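Local coordinates for protein D-mandelate dehydrogenase (Rhodotorula graminis, PDB 2W2K) that probably acts as an NAD(P)H-dependent D-2-hydroxyacid dehydrogenase, interconverting 2-oxoacids such as benzoylformate with the matching D-hydroxyacids such as D-mandelate, at residues I261-L266 with N288-L293; T234-D239 with V282-P287; L166-V169 with I174-E177. All coordinates share one frame; numbering follows the deposited sequence.

Contact 1: residues I261-L266 with N288-L293; sequences ISQDAL and NVSKEL. Unlike the reference sequence in segment 288-293: Asn-288 (reference Gln).
Gln-263 lays its carboxamide against the CB of Ser-290, with CD of the glutamine 3.6 Å from that carbon and NE2 at the same distance. CG stands anti to the backbone N (chi1 178°) and the chain runs on extended, which carries the flat end group across to the loop that leads into helix 291-294. There OE1 accepts a hydrogen bond from a water, 2.8 Å away, and the same water donates to Asn-288 O at 2.7 Å, so solvent closes a bridge that the side chain does not span by itself. One turn further on, Leu-266 and Leu-293 cross at about a right angle and meet by single methyls, CD2 of Leu-266 lying 4.1 Å from CD1 of Leu-293. Both leucines also rest on Leu-280 of strand 275-280, as suits two helices covering a Rossmann-type sheet. Each helix begins with a serine N-cap, a residue whose short hydroxyl can turn back to a backbone N-H of the first turn. Ser-290 OG accepts from Leu-293 N at 3.2 Å, while the matching bond from Ala-265 N to Ser-262 OG, 3.3 Å, is weak. OG of Ser-290 thus caps its own helix, and CB makes that serine's closest approach to the glutamine; the two segments are joined by van der Waals contact, the leucine methyls and one bridging water, without a direct hydrogen bond between them.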
loop_
_atom_site.group_PDB
_atom_site.type_symbol
_atom_site.label_atom_id
_atom_site.label_comp_id
_atom_site.label_asym_id
_atom_site.label_seq_id
_atom_site.Cartn_x
_atom_site.Cartn_y
_atom_site.Cartn_z
ATOM N N ILE B 261 0.928 -19.850 10.111
ATOM C CA ILE B 261 -0.558 -19.881 10.151
ATOM C C ILE B 261 -1.120 -21.182 9.552
ATOM O O ILE B 261 -0.751 -21.554 8.436
ATOM C CB ILE B 261 -1.194 -18.691 9.377
ATOM C CG1 ILE B 261 -0.650 -17.335 9.898
ATOM C CG2 ILE B 261 -2.738 -18.738 9.489
ATOM C CD1 ILE B 261 -1.264 -16.062 9.187
ATOM N N SER B 262 -2.023 -21.850 10.278
ATOM C CA SER B 262 -2.679 -23.075 9.769
ATOM C C SER B 262 -3.641 -22.728 8.597
ATOM O O SER B 262 -4.628 -21.994 8.790
ATOM C CB SER B 262 -3.439 -23.778 10.903
ATOM O OG SER B 262 -4.406 -24.682 10.354
ATOM N N GLN B 263 -3.340 -23.219 7.396
ATOM C CA GLN B 263 -4.180 -22.944 6.211
ATOM C C GLN B 263 -5.658 -23.328 6.417
ATOM O O GLN B 263 -6.565 -22.535 6.133
ATOM C CB GLN B 263 -3.581 -23.593 4.955
ATOM C CG GLN B 263 -4.399 -23.421 3.653
ATOM C CD GLN B 263 -3.590 -23.823 2.427
ATOM O OE1 GLN B 263 -2.548 -23.230 2.142
ATOM N NE2 GLN B 263 -4.056 -24.848 1.705
ATOM N N ASP B 264 -5.893 -24.525 6.947
ATOM C CA ASP B 264 -7.261 -24.990 7.192
ATOM C C ASP B 264 -8.035 -24.118 8.186
ATOM O O ASP B 264 -9.204 -23.798 7.939
ATOM C CB ASP B 264 -7.278 -26.468 7.624
ATOM C CG ASP B 264 -6.861 -27.424 6.502
ATOM O OD1 ASP B 264 -6.948 -27.064 5.306
ATOM O OD2 ASP B 264 -6.456 -28.563 6.826
ATOM N N ALA B 265 -7.383 -23.709 9.285
ATOM C CA ALA B 265 -8.017 -22.809 10.270
ATOM C C ALA B 265 -8.360 -21.440 9.663
ATOM O O ALA B 265 -9.428 -20.863 9.961
ATOM C CB ALA B 265 -7.112 -22.635 11.493
ATOM N N LEU B 266 -7.450 -20.924 8.823
ATOM C CA LEU B 266 -7.651 -19.612 8.156
ATOM C C LEU B 266 -8.880 -19.661 7.218
ATOM O O LEU B 266 -9.762 -18.772 7.284
ATOM C CB LEU B 266 -6.376 -19.179 7.399
ATOM C CG LEU B 266 -6.409 -17.864 6.581
ATOM C CD1 LEU B 266 -6.728 -16.650 7.462
ATOM C CD2 LEU B 266 -5.102 -17.661 5.803
ATOM N N ASN B 288 2.656 -24.019 -3.999
ATOM C CA ASN B 288 1.202 -24.083 -4.325
ATOM C C ASN B 288 0.406 -23.190 -3.375
ATOM O O ASN B 288 0.404 -23.397 -2.146
ATOM C CB ASN B 288 0.568 -25.511 -4.404
ATOM C CG ASN B 288 -0.537 -25.632 -5.575
ATOM O OD1 ASN B 288 -1.539 -24.896 -5.635
ATOM N ND2 ASN B 288 -0.288 -26.533 -6.509
ATOM N N VAL B 289 -0.257 -22.208 -3.966
ATOM C CA VAL B 289 -1.167 -21.302 -3.272
ATOM C C VAL B 289 -2.532 -22.002 -3.139
ATOM O O VAL B 289 -2.964 -22.704 -4.062
ATOM C CB VAL B 289 -1.311 -19.990 -4.074
ATOM C CG1 VAL B 289 -2.401 -19.052 -3.483
ATOM C CG2 VAL B 289 0.060 -19.255 -4.174
ATOM N N SER B 290 -3.213 -21.778 -2.014
ATOM C CA SER B 290 -4.514 -22.406 -1.699
ATOM C C SER B 290 -5.616 -22.093 -2.723
ATOM O O SER B 290 -6.006 -20.931 -2.889
ATOM C CB SER B 290 -4.970 -21.954 -0.299
ATOM O OG SER B 290 -6.279 -22.427 -0.013
ATOM N N LYS B 291 -6.132 -23.123 -3.403
ATOM C CA LYS B 291 -7.255 -22.919 -4.330
ATOM C C LYS B 291 -8.531 -22.444 -3.610
ATOM O O LYS B 291 -9.273 -21.620 -4.147
ATOM C CB LYS B 291 -7.521 -24.171 -5.186
ATOM C CG LYS B 291 -6.352 -24.495 -6.125
ATOM C CD LYS B 291 -6.599 -25.758 -6.945
ATOM C CE LYS B 291 -5.279 -26.321 -7.444
ATOM N NZ LYS B 291 -4.620 -25.394 -8.396
ATOM N N GLU B 292 -8.756 -22.902 -2.374
ATOM C CA GLU B 292 -9.900 -22.406 -1.600
ATOM C C GLU B 292 -9.809 -20.890 -1.307
ATOM O O GLU B 292 -10.817 -20.180 -1.389
ATOM C CB GLU B 292 -10.095 -23.195 -0.304
ATOM C CG GLU B 292 -10.610 -24.624 -0.508
ATOM C CD GLU B 292 -11.331 -25.173 0.725
ATOM O OE1 GLU B 292 -12.519 -24.827 0.937
ATOM O OE2 GLU B 292 -10.710 -25.950 1.485
ATOM N N LEU B 293 -8.610 -20.395 -0.975
ATOM C CA LEU B 293 -8.435 -18.951 -0.737
ATOM C C LEU B 293 -8.561 -18.126 -2.016
ATOM O O LEU B 293 -9.073 -17.012 -1.972
ATOM C CB LEU B 293 -7.093 -18.633 -0.035
ATOM C CG LEU B 293 -6.850 -19.178 1.385
ATOM C CD1 LEU B 293 -5.408 -18.867 1.857
ATOM C CD2 LEU B 293 -7.845 -18.623 2.413
HETATM O O HOH W 1 -0.312 -23.097 0.431
#

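Contact 2: residues T234-D239 with V282-P287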
loop_
_atom_site.group_PDB
_atom_site.type_symbol
_atom_site.label_atom_id
_atom_site.label_comp_id
_atom_site.label_asym_id
_atom_site.label_seq_id
_atom_site.Cartn_x
_atom_site.Cartn_y
_atom_site.Cartn_z
ATOM N N THR B 234 7.096 -22.289 16.618
ATOM C CA THR B 234 6.162 -21.385 15.911
ATOM C C THR B 234 5.369 -22.041 14.734
ATOM O O THR B 234 4.646 -21.343 14.003
ATOM C CB THR B 234 6.852 -20.034 15.480
ATOM O OG1 THR B 234 7.931 -20.296 14.576
ATOM C CG2 THR B 234 7.408 -19.286 16.714
ATOM N N HIS B 235 5.492 -23.366 14.553
ATOM C CA HIS B 235 4.628 -24.093 13.591
ATOM C C HIS B 235 3.152 -24.086 14.024
ATOM O O HIS B 235 2.836 -24.516 15.127
ATOM C CB HIS B 235 5.121 -25.539 13.371
ATOM C CG HIS B 235 4.351 -26.294 12.322
ATOM N ND1 HIS B 235 3.272 -27.099 12.627
ATOM C CD2 HIS B 235 4.512 -26.379 10.975
ATOM C CE1 HIS B 235 2.792 -27.633 11.518
ATOM N NE2 HIS B 235 3.530 -27.219 10.502
ATOM N N HIS B 236 2.254 -23.595 13.162
ATOM C CA HIS B 236 0.847 -23.415 13.519
ATOM C C HIS B 236 0.651 -22.582 14.821
ATOM O O HIS B 236 -0.287 -22.847 15.609
ATOM C CB HIS B 236 0.110 -24.779 13.590
ATOM C CG HIS B 236 -0.128 -25.432 12.253
ATOM N ND1 HIS B 236 -0.883 -26.582 12.118
ATOM C CD2 HIS B 236 0.284 -25.105 11.001
ATOM C CE1 HIS B 236 -0.922 -26.936 10.843
ATOM N NE2 HIS B 236 -0.227 -26.053 10.143
ATOM N N LEU B 237 1.523 -21.578 15.039
ATOM C CA LEU B 237 1.356 -20.603 16.138
ATOM C C LEU B 237 -0.036 -19.962 16.089
ATOM O O LEU B 237 -0.673 -19.772 17.144
ATOM C CB LEU B 237 2.440 -19.486 16.090
ATOM C CG LEU B 237 2.591 -18.528 17.281
ATOM C CD1 LEU B 237 3.091 -19.295 18.525
ATOM C CD2 LEU B 237 3.502 -17.312 16.976
ATOM N N ILE B 238 -0.496 -19.623 14.877
ATOM C CA ILE B 238 -1.817 -19.024 14.667
ATOM C C ILE B 238 -2.757 -20.150 14.211
ATOM O O ILE B 238 -2.624 -20.655 13.093
ATOM C CB ILE B 238 -1.789 -17.863 13.616
ATOM C CG1 ILE B 238 -0.747 -16.778 13.973
ATOM C CG2 ILE B 238 -3.166 -17.209 13.482
ATOM C CD1 ILE B 238 -0.747 -16.318 15.432
ATOM N N ASP B 239 -3.678 -20.542 15.094
ATOM C CA ASP B 239 -4.485 -21.759 14.914
ATOM C C ASP B 239 -5.982 -21.505 15.199
ATOM O O ASP B 239 -6.407 -20.352 15.393
ATOM C CB ASP B 239 -3.946 -22.851 15.862
ATOM C CG ASP B 239 -3.909 -22.391 17.369
ATOM O OD1 ASP B 239 -4.219 -21.199 17.734
ATOM O OD2 ASP B 239 -3.538 -23.251 18.206
ATOM N N VAL B 282 3.256 -15.321 2.047
ATOM C CA VAL B 282 3.908 -16.620 2.295
ATOM C C VAL B 282 2.826 -17.702 2.540
ATOM O O VAL B 282 1.760 -17.405 3.109
ATOM C CB VAL B 282 4.954 -16.541 3.466
ATOM C CG1 VAL B 282 6.139 -15.629 3.086
ATOM C CG2 VAL B 282 4.299 -16.035 4.806
ATOM N N HIS B 283 3.084 -18.943 2.103
ATOM C CA HIS B 283 1.989 -19.934 1.911
ATOM C C HIS B 283 2.361 -21.265 2.537
ATOM O O HIS B 283 3.528 -21.657 2.444
ATOM C CB HIS B 283 1.706 -20.056 0.394
ATOM C CG HIS B 283 1.290 -18.748 -0.229
ATOM N ND1 HIS B 283 2.189 -17.839 -0.756
ATOM C CD2 HIS B 283 0.070 -18.169 -0.333
ATOM C CE1 HIS B 283 1.534 -16.765 -1.171
ATOM N NE2 HIS B 283 0.247 -16.940 -0.921
ATOM N N GLU B 284 1.423 -21.931 3.226
ATOM C CA GLU B 284 1.791 -23.169 3.986
ATOM C C GLU B 284 2.467 -24.244 3.097
ATOM O O GLU B 284 3.463 -24.857 3.518
ATOM C CB GLU B 284 0.606 -23.779 4.778
ATOM C CG GLU B 284 1.055 -25.009 5.643
ATOM C CD GLU B 284 -0.006 -25.527 6.627
ATOM O OE1 GLU B 284 -1.129 -24.963 6.692
ATOM O OE2 GLU B 284 0.291 -26.528 7.336
ATOM N N PHE B 285 1.920 -24.447 1.893
ATOM C CA PHE B 285 2.429 -25.447 0.907
ATOM C C PHE B 285 3.126 -24.829 -0.312
ATOM O O PHE B 285 3.168 -25.422 -1.418
ATOM C CB PHE B 285 1.310 -26.452 0.531
ATOM C CG PHE B 285 0.617 -27.038 1.753
ATOM C CD1 PHE B 285 1.235 -28.039 2.509
ATOM C CD2 PHE B 285 -0.609 -26.543 2.184
ATOM C CE1 PHE B 285 0.611 -28.552 3.676
ATOM C CE2 PHE B 285 -1.238 -27.060 3.343
ATOM C CZ PHE B 285 -0.629 -28.055 4.072
ATOM N N GLU B 286 3.723 -23.655 -0.086
ATOM C CA GLU B 286 4.538 -22.943 -1.087
ATOM C C GLU B 286 5.469 -23.910 -1.859
ATOM O O GLU B 286 6.178 -24.702 -1.241
ATOM C CB GLU B 286 5.354 -21.847 -0.378
ATOM C CG GLU B 286 5.730 -20.658 -1.243
ATOM C CD GLU B 286 6.357 -19.526 -0.427
ATOM O OE1 GLU B 286 5.720 -19.007 0.530
ATOM O OE2 GLU B 286 7.493 -19.157 -0.753
ATOM N N PRO B 287 5.496 -23.833 -3.211
ATOM C CA PRO B 287 4.884 -22.860 -4.121
ATOM C C PRO B 287 3.433 -23.114 -4.614
ATOM O O PRO B 287 3.032 -22.449 -5.579
ATOM C CB PRO B 287 5.854 -22.862 -5.320
ATOM C CG PRO B 287 6.361 -24.278 -5.368
ATOM C CD PRO B 287 6.275 -24.851 -3.952
HETATM O O HOH W 2 2.894 -27.531 7.555
#
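Extended from CA to its carboxylate, with CG anti to the backbone N (chi1 -176°), Glu-284 reaches toward His-236, whose CG lies anti to its own carbonyl carbon (chi1 -72°) and swings the imidazole round to meet it. The result is a histidine-carboxylate hydrogen bond joining two loops of the Rossmann-type domain, one after strand 223-226 and the other after strand 275-280. His-236 NE2 donates to Glu-284 OE2 over 2.9 Å, in a nearly straight bond. The acceptor lies almost in the ring plane, yet the oxygen is approached from above its carboxylate plane, and the two planes stand 88° apart. A type II turn from Thr-234 to Leu-237 places the two histidines at its centre, one ring over the other: His-235 brings CE1 over the centre of the His-236 ring, 3.5 Å above it. Glutamate suits position 284 because its long arm can serve several partners. OE1 accepts from the backbone N of Gln-263, while OE2 takes a second hydrogen bond from a water that also lies within hydrogen-bonding distance of His-235 NE2, 3.0 Å. Two donors on OE2 would probably favour the ionised form of the glutamate. Glu-284 is the second residue of a type I turn from His-283 to Glu-286, whose backbone bond is supplemented by the last residue's side chain: Glu-286 OE1 accepts from His-283 N at 3.1 Å through its anti lone pair.

Contact 3: residues L166-V169 with I174-E177; sequences LGAV and IQKE
Van der Waals contact comes first: the CB of Ala-168 meets the side chain of Gln-175 along its outer half, 3.8 Å from CG, 3.7 Å from CD and 3.6 Å from NE2. The small methyl suits this strand position, since it leaves room for a bulky amide. CG of Gln-175 is anti to the backbone N, and a bend at chi2 (91°) folds the amide along the end of the strand. Polar contacts then hold this buried group at both ends. NE2 donates to Gly-170 O, just past the strand, and lies 3.4 Å from Val-169 O; OE1 is hydrogen-bonded to Ser-225 OG on the adjoining strand. A leucine here would probably leave Gly-170 O and Ser-225 OG without their amide partner and lose the polar tie between the helix and the loop and strand beside it. The contact belongs to the first beta-alpha-beta unit of the NAD-binding domain, where a glycine-rich loop leads from strand 165-169 into helix 173-185, Gln-175 takes the place of the third glycine of the GxGxxG motif, and Ile-174 belongs to the NAD(+) site. Strands 189-193 and 223-226 flank the strand, helix 114-130 lies against Leu-166 and Ile-174, and Val-169, pointing away from Gln-175, packs on helix 214-220.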
loop_
_atom_site.group_PDB
_atom_site.type_symbol
_atom_site.label_atom_id
_atom_site.label_comp_id
_atom_site.label_asym_id
_atom_site.label_seq_id
_atom_site.Cartn_x
_atom_site.Cartn_y
_atom_site.Cartn_z
ATOM N N LEU B 166 -3.395 -2.075 15.478
ATOM C CA LEU B 166 -2.497 -3.095 14.911
ATOM C C LEU B 166 -2.005 -4.016 16.036
ATOM O O LEU B 166 -1.384 -3.546 17.007
ATOM C CB LEU B 166 -1.293 -2.436 14.222
ATOM C CG LEU B 166 -0.299 -3.338 13.489
ATOM C CD1 LEU B 166 -1.020 -3.987 12.269
ATOM C CD2 LEU B 166 0.968 -2.558 13.070
ATOM N N GLY B 167 -2.273 -5.316 15.919
ATOM C CA GLY B 167 -1.722 -6.289 16.890
ATOM C C GLY B 167 -0.495 -7.018 16.350
ATOM O O GLY B 167 -0.608 -7.877 15.440
ATOM N N ALA B 168 0.674 -6.687 16.902
ATOM C CA ALA B 168 1.938 -7.266 16.447
ATOM C C ALA B 168 2.220 -8.575 17.178
ATOM O O ALA B 168 2.298 -8.597 18.415
ATOM C CB ALA B 168 3.074 -6.297 16.678
ATOM N N VAL B 169 2.376 -9.654 16.409
ATOM C CA VAL B 169 2.857 -10.941 16.930
ATOM C C VAL B 169 4.354 -10.971 16.597
ATOM O O VAL B 169 4.737 -11.187 15.424
ATOM C CB VAL B 169 2.109 -12.134 16.265
ATOM C CG1 VAL B 169 2.754 -13.528 16.681
ATOM C CG2 VAL B 169 0.628 -12.088 16.638
ATOM N N ILE B 174 12.109 -6.137 11.767
ATOM C CA ILE B 174 11.164 -5.875 10.661
ATOM C C ILE B 174 9.873 -5.285 11.220
ATOM O O ILE B 174 9.370 -4.297 10.675
ATOM C CB ILE B 174 10.893 -7.149 9.776
ATOM C CG1 ILE B 174 12.137 -7.497 8.933
ATOM C CG2 ILE B 174 9.684 -6.951 8.843
ATOM C CD1 ILE B 174 12.106 -8.880 8.292
ATOM N N GLN B 175 9.329 -5.892 12.287
ATOM C CA GLN B 175 8.068 -5.384 12.893
ATOM C C GLN B 175 8.165 -3.951 13.462
ATOM O O GLN B 175 7.195 -3.175 13.373
ATOM C CB GLN B 175 7.532 -6.357 13.964
ATOM C CG GLN B 175 6.054 -6.075 14.406
ATOM C CD GLN B 175 5.009 -6.850 13.565
ATOM O OE1 GLN B 175 4.517 -6.346 12.540
ATOM N NE2 GLN B 175 4.671 -8.070 14.001
ATOM N N LYS B 176 9.326 -3.589 14.033
ATOM C CA LYS B 176 9.549 -2.212 14.489
ATOM C C LYS B 176 9.370 -1.209 13.349
ATOM O O LYS B 176 8.830 -0.104 13.571
ATOM C CB LYS B 176 10.920 -2.044 15.193
ATOM C CG LYS B 176 11.007 -2.761 16.560
ATOM C CD LYS B 176 12.447 -2.605 17.129
ATOM C CE LYS B 176 12.602 -3.241 18.510
ATOM N NZ LYS B 176 14.002 -2.992 19.023
ATOM N N GLU B 177 9.763 -1.606 12.131
ATOM C CA GLU B 177 9.581 -0.736 10.942
ATOM C C GLU B 177 8.136 -0.770 10.422
ATOM O O GLU B 177 7.603 0.278 10.041
ATOM C CB GLU B 177 10.567 -1.108 9.817
ATOM C CG GLU B 177 11.980 -0.499 9.999
ATOM C CD GLU B 177 11.972 1.029 9.855
ATOM O OE1 GLU B 177 11.902 1.517 8.701
ATOM O OE2 GLU B 177 12.050 1.741 10.893
#

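In the fold
Contacts 1 and 2 alternate along the chain and form one continuous patch, their centres about 9 Å apart. Glu-284 of contact 2 joins them, since its OE1 lies 2.9 Å from Gln-263 N of contact 1 in a probable hydrogen bond at the start of helix 263-271; Ser-262 N to Ile-238 O, 3.1 Å, is a second. Contact 3 stands apart from contact 1, with centres about 23 Å apart, but touches contact 2 where Leu-237 CD2 packs 3.9 Å from Val-169 CG1. All three lie in the NAD-binding domain, here without bound cofactor. Contact 3 includes Ile-174, which binds NAD(+) in a structure of this protein, whereas the His-236 side chain is about 11 Å from that of Val-228, another such residue.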